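Local coordinates for protein phosphoribulokinase 1 (Rhodobacter sphaeroides, PDB 1A7J) that phosphorylates D-ribulose 5-phosphate with ATP to give D-ribulose 1,5-bisphosphate, a step of the Calvin cycle, at residues A226-P238 / N259-A271. Numbering follows the deposited sequence.
Sequences ADESVVVIRFRNP and NSIVVPGNKLDLA
Ile233 and Ile261 lie side by side on the helix-covered face of an antiparallel strand pair, Ile233 CB 3.6 Å from Ile261 CG2. With its CG1 anti to the carbonyl carbon (chi1 -49°), Ile233 sends CD1 past Val263 CB to Ala271 CB, 3.9 Å away on helix 268-284. Val231 continues this buried side: its CG1 meets Leu268 CD1 at 4.1 Å, the two side chains crossing at about a right angle. Leu268 in turn touches Phe206 of strand 204-210 and comes near Thr20 of the predicted ATP site. Beneath the packing, Val231 pairs with Val263 and Ile233 with Ile261 through reciprocal backbone hydrogen bonds, the straightest being Ile233 N to Ile261 O (2.8 Å, 174° at the hydrogen).

The other face is more open to solvent along Val230, Val232 and Arg234, although Val262, 3.7 Å from Val230 CB through CG1, is buried against strand 254-257. Arg234 lays its aliphatic CG over Ser260 CB and beside the Asn259 amide. Phe235 N bonds Asn259 O at 3.2 Å, with a weak Asn259 ND2 to Phe235 O bond added; Gly265 N bonds Ser229 O weakly. In this P-loop kinase of adenylate kinase-like fold, strand 229-235 lies between 204-210 and 260-264, beyond the parallel strands. Reciprocal bonds thus occupy the central backbone amides, leaving the helix side to aliphatic contacts.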
loop_
_atom_site.group_PDB
_atom_site.type_symbol
_atom_site.label_atom_id
_atom_site.label_comp_id
_atom_site.label_asym_id
_atom_site.label_seq_id
_atom_site.Cartn_x
_atom_site.Cartn_y
_atom_site.Cartn_z
ATOM N N ALA A 226 -1.365 -16.565 -6.568
ATOM C CA ALA A 226 -0.752 -15.824 -7.667
ATOM C C ALA A 226 -1.030 -16.478 -9.008
ATOM O O ALA A 226 -1.328 -15.804 -9.982
ATOM C CB ALA A 226 0.754 -15.694 -7.452
ATOM N N ASP A 227 -0.990 -17.798 -9.053
ATOM C CA ASP A 227 -1.104 -18.477 -10.322
ATOM C C ASP A 227 -2.474 -18.268 -10.935
ATOM O O ASP A 227 -2.612 -18.229 -12.158
ATOM C CB ASP A 227 -0.825 -19.966 -10.175
ATOM C CG ASP A 227 -1.145 -20.733 -11.418
ATOM O OD1 ASP A 227 -0.406 -20.587 -12.403
ATOM O OD2 ASP A 227 -2.186 -21.416 -11.451
ATOM N N GLU A 228 -3.476 -18.080 -10.091
ATOM C CA GLU A 228 -4.846 -17.965 -10.554
ATOM C C GLU A 228 -5.244 -16.527 -10.783
ATOM O O GLU A 228 -6.419 -16.221 -10.858
ATOM C CB GLU A 228 -5.789 -18.626 -9.546
ATOM C CG GLU A 228 -5.527 -20.146 -9.389
ATOM C CD GLU A 228 -6.123 -20.745 -8.144
ATOM O OE1 GLU A 228 -6.173 -20.060 -7.127
ATOM O OE2 GLU A 228 -6.514 -21.919 -8.164
ATOM N N SER A 229 -4.277 -15.642 -10.981
ATOM C CA SER A 229 -4.590 -14.246 -11.273
ATOM C C SER A 229 -3.634 -13.665 -12.315
ATOM O O SER A 229 -2.641 -14.319 -12.652
ATOM C CB SER A 229 -4.513 -13.430 -9.986
ATOM O OG SER A 229 -3.254 -13.568 -9.359
ATOM N N VAL A 230 -4.011 -12.539 -12.942
ATOM C CA VAL A 230 -3.056 -11.699 -13.695
ATOM C C VAL A 230 -2.933 -10.329 -13.073
ATOM O O VAL A 230 -3.823 -9.885 -12.353
ATOM C CB VAL A 230 -3.434 -11.466 -15.195
ATOM C CG1 VAL A 230 -3.361 -12.746 -15.984
ATOM C CG2 VAL A 230 -4.798 -10.838 -15.298
ATOM N N VAL A 231 -1.842 -9.651 -13.393
ATOM C CA VAL A 231 -1.589 -8.308 -12.908
ATOM C C VAL A 231 -1.483 -7.381 -14.094
ATOM O O VAL A 231 -0.805 -7.686 -15.070
ATOM C CB VAL A 231 -0.279 -8.235 -12.095
ATOM C CG1 VAL A 231 -0.101 -6.860 -11.536
ATOM C CG2 VAL A 231 -0.302 -9.234 -10.963
ATOM N N VAL A 232 -2.298 -6.340 -14.068
ATOM C CA VAL A 232 -2.236 -5.270 -15.052
ATOM C C VAL A 232 -1.272 -4.231 -14.511
ATOM O O VAL A 232 -1.457 -3.748 -13.398
ATOM C CB VAL A 232 -3.606 -4.588 -15.202
ATOM C CG1 VAL A 232 -3.581 -3.617 -16.308
ATOM C CG2 VAL A 232 -4.693 -5.636 -15.424
ATOM N N ILE A 233 -0.241 -3.884 -15.273
ATOM C CA ILE A 233 0.671 -2.842 -14.833
ATOM C C ILE A 233 0.499 -1.667 -15.758
ATOM O O ILE A 233 0.831 -1.759 -16.922
ATOM C CB ILE A 233 2.113 -3.309 -14.873
ATOM C CG1 ILE A 233 2.235 -4.662 -14.196
ATOM C CG2 ILE A 233 2.981 -2.334 -14.129
ATOM C CD1 ILE A 233 3.456 -5.425 -14.628
ATOM N N ARG A 234 -0.222 -0.651 -15.300
ATOM C CA ARG A 234 -0.420 0.548 -16.091
ATOM C C ARG A 234 0.489 1.699 -15.671
ATOM O O ARG A 234 0.505 2.068 -14.497
ATOM C CB ARG A 234 -1.862 1.003 -16.005
ATOM C CG ARG A 234 -2.230 1.850 -17.186
ATOM C CD ARG A 234 -3.427 2.701 -16.952
ATOM N NE ARG A 234 -3.185 3.600 -15.854
ATOM C CZ ARG A 234 -3.444 4.890 -15.873
ATOM N NH1 ARG A 234 -4.130 5.440 -16.869
ATOM N NH2 ARG A 234 -3.063 5.612 -14.841
ATOM N N PHE A 235 1.204 2.270 -16.647
ATOM C CA PHE A 235 2.027 3.460 -16.447
ATOM C C PHE A 235 1.257 4.744 -16.751
ATOM O O PHE A 235 0.881 4.990 -17.896
ATOM C CB PHE A 235 3.276 3.422 -17.324
ATOM C CG PHE A 235 4.156 2.233 -17.086
ATOM C CD1 PHE A 235 3.704 0.944 -17.371
ATOM C CD2 PHE A 235 5.427 2.386 -16.551
ATOM C CE1 PHE A 235 4.501 -0.167 -17.118
ATOM C CE2 PHE A 235 6.230 1.271 -16.290
ATOM C CZ PHE A 235 5.758 0.001 -16.570
ATOM N N ARG A 236 1.153 5.621 -15.753
ATOM C CA ARG A 236 0.633 6.991 -15.923
ATOM C C ARG A 236 1.175 7.605 -17.210
ATOM O O ARG A 236 0.423 8.168 -18.003
ATOM C CB ARG A 236 1.060 7.878 -14.734
ATOM C CG ARG A 236 0.047 8.950 -14.293
ATOM C CD ARG A 236 0.692 10.309 -13.853
ATOM N NE ARG A 236 1.668 10.250 -12.743
ATOM C CZ ARG A 236 1.514 10.839 -11.550
ATOM N NH1 ARG A 236 0.306 11.195 -11.123
ATOM N NH2 ARG A 236 2.553 10.967 -10.726
ATOM N N ASN A 237 2.492 7.549 -17.388
ATOM C CA ASN A 237 3.110 8.029 -18.617
ATOM C C ASN A 237 4.144 7.033 -19.086
ATOM O O ASN A 237 5.112 6.737 -18.378
ATOM C CB ASN A 237 3.761 9.398 -18.410
ATOM C CG ASN A 237 4.472 9.907 -19.658
ATOM O OD1 ASN A 237 3.854 10.196 -20.685
ATOM N ND2 ASN A 237 5.774 10.075 -19.545
ATOM N N PRO A 238 3.909 6.449 -20.263
ATOM C CA PRO A 238 4.689 5.353 -20.842
ATOM C C PRO A 238 5.801 5.821 -21.772
ATOM O O PRO A 238 6.023 5.231 -22.834
ATOM C CB PRO A 238 3.643 4.548 -21.594
ATOM C CG PRO A 238 2.658 5.585 -22.034
ATOM C CD PRO A 238 2.602 6.609 -20.925
ATOM N N ASN A 259 -0.424 1.546 -23.076
ATOM C CA ASN A 259 0.232 1.960 -21.849
ATOM C C ASN A 259 0.063 1.025 -20.692
ATOM O O ASN A 259 0.329 1.427 -19.571
ATOM C CB ASN A 259 -0.252 3.350 -21.425
ATOM C CG ASN A 259 -1.625 3.343 -20.749
ATOM O OD1 ASN A 259 -2.518 2.587 -21.109
ATOM N ND2 ASN A 259 -1.823 4.286 -19.850
ATOM N N SER A 260 -0.357 -0.216 -20.932
ATOM C CA SER A 260 -0.409 -1.192 -19.847
ATOM C C SER A 260 -0.065 -2.614 -20.246
ATOM O O SER A 260 -0.420 -3.060 -21.316
ATOM C CB SER A 260 -1.768 -1.138 -19.139
ATOM O OG SER A 260 -2.821 -1.599 -19.948
ATOM N N ILE A 261 0.725 -3.284 -19.428
ATOM C CA ILE A 261 1.148 -4.637 -19.743
ATOM C C ILE A 261 0.430 -5.596 -18.797
ATOM O O ILE A 261 0.272 -5.281 -17.608
ATOM C CB ILE A 261 2.692 -4.763 -19.589
ATOM C CG1 ILE A 261 3.179 -6.153 -20.041
ATOM C CG2 ILE A 261 3.079 -4.491 -18.181
ATOM C CD1 ILE A 261 4.695 -6.261 -20.263
ATOM N N VAL A 262 -0.135 -6.678 -19.334
ATOM C CA VAL A 262 -0.680 -7.731 -18.477
ATOM C C VAL A 262 0.336 -8.856 -18.285
ATOM O O VAL A 262 0.927 -9.337 -19.233
ATOM C CB VAL A 262 -1.994 -8.312 -19.036
ATOM C CG1 VAL A 262 -2.608 -9.242 -18.027
ATOM C CG2 VAL A 262 -2.953 -7.189 -19.353
ATOM N N VAL A 263 0.492 -9.305 -17.054
ATOM C CA VAL A 263 1.607 -10.145 -16.688
ATOM C C VAL A 263 1.075 -11.282 -15.818
ATOM O O VAL A 263 0.323 -11.028 -14.890
ATOM C CB VAL A 263 2.615 -9.243 -15.950
ATOM C CG1 VAL A 263 3.041 -9.809 -14.625
ATOM C CG2 VAL A 263 3.819 -9.001 -16.838
ATOM N N PRO A 264 1.345 -12.556 -16.159
ATOM C CA PRO A 264 0.920 -13.617 -15.243
ATOM C C PRO A 264 1.227 -13.317 -13.777
ATOM O O PRO A 264 2.286 -12.782 -13.474
ATOM C CB PRO A 264 1.683 -14.836 -15.739
ATOM C CG PRO A 264 2.351 -14.413 -17.023
ATOM C CD PRO A 264 1.752 -13.125 -17.441
ATOM N N GLY A 265 0.329 -13.725 -12.873
ATOM C CA GLY A 265 0.378 -13.298 -11.475
ATOM C C GLY A 265 1.518 -13.887 -10.680
ATOM O O GLY A 265 1.956 -13.332 -9.680
ATOM N N ASN A 266 2.028 -15.011 -11.161
ATOM C CA ASN A 266 3.188 -15.653 -10.577
ATOM C C ASN A 266 4.490 -14.979 -10.981
ATOM O O ASN A 266 5.550 -15.358 -10.484
ATOM C CB ASN A 266 3.220 -17.134 -10.944
ATOM C CG ASN A 266 2.989 -17.373 -12.417
ATOM O OD1 ASN A 266 1.871 -17.204 -12.923
ATOM N ND2 ASN A 266 4.036 -17.780 -13.122
ATOM N N LYS A 267 4.384 -13.860 -11.701
ATOM C CA LYS A 267 5.547 -13.124 -12.208
ATOM C C LYS A 267 5.570 -11.653 -11.814
ATOM O O LYS A 267 6.316 -10.870 -12.388
ATOM C CB LYS A 267 5.623 -13.226 -13.733
ATOM C CG LYS A 267 6.830 -14.007 -14.251
ATOM C CD LYS A 267 6.391 -15.062 -15.230
ATOM C CE LYS A 267 7.577 -15.915 -15.672
ATOM N NZ LYS A 267 7.999 -16.869 -14.631
ATOM N N LEU A 268 4.795 -11.288 -10.802
ATOM C CA LEU A 268 4.863 -9.953 -10.238
ATOM C C LEU A 268 6.274 -9.574 -9.758
ATOM O O LEU A 268 6.815 -8.524 -10.139
ATOM C CB LEU A 268 3.877 -9.859 -9.074
ATOM C CG LEU A 268 3.703 -8.495 -8.393
ATOM C CD1 LEU A 268 3.366 -7.430 -9.415
ATOM C CD2 LEU A 268 2.610 -8.592 -7.335
ATOM N N ASP A 269 6.836 -10.395 -8.871
ATOM C CA ASP A 269 8.164 -10.150 -8.334
ATOM C C ASP A 269 9.204 -9.829 -9.423
ATOM O O ASP A 269 10.059 -8.974 -9.214
ATOM C CB ASP A 269 8.625 -11.342 -7.490
ATOM C CG ASP A 269 10.074 -11.217 -7.043
ATOM O OD1 ASP A 269 10.334 -10.494 -6.059
ATOM O OD2 ASP A 269 10.962 -11.831 -7.685
ATOM N N LEU A 270 9.155 -10.507 -10.569
ATOM C CA LEU A 270 10.111 -10.226 -11.656
ATOM C C LEU A 270 9.801 -8.957 -12.475
ATOM O O LEU A 270 10.719 -8.301 -12.991
ATOM C CB LEU A 270 10.191 -11.424 -12.608
ATOM C CG LEU A 270 11.236 -11.410 -13.723
ATOM C CD1 LEU A 270 12.631 -11.243 -13.147
ATOM C CD2 LEU A 270 11.166 -12.707 -14.479
ATOM N N ALA A 271 8.513 -8.674 -12.675
ATOM C CA ALA A 271 8.068 -7.451 -13.329
ATOM C C ALA A 271 8.332 -6.204 -12.480
ATOM O O ALA A 271 8.803 -5.185 -12.978
ATOM C CB ALA A 271 6.624 -7.558 -13.644
#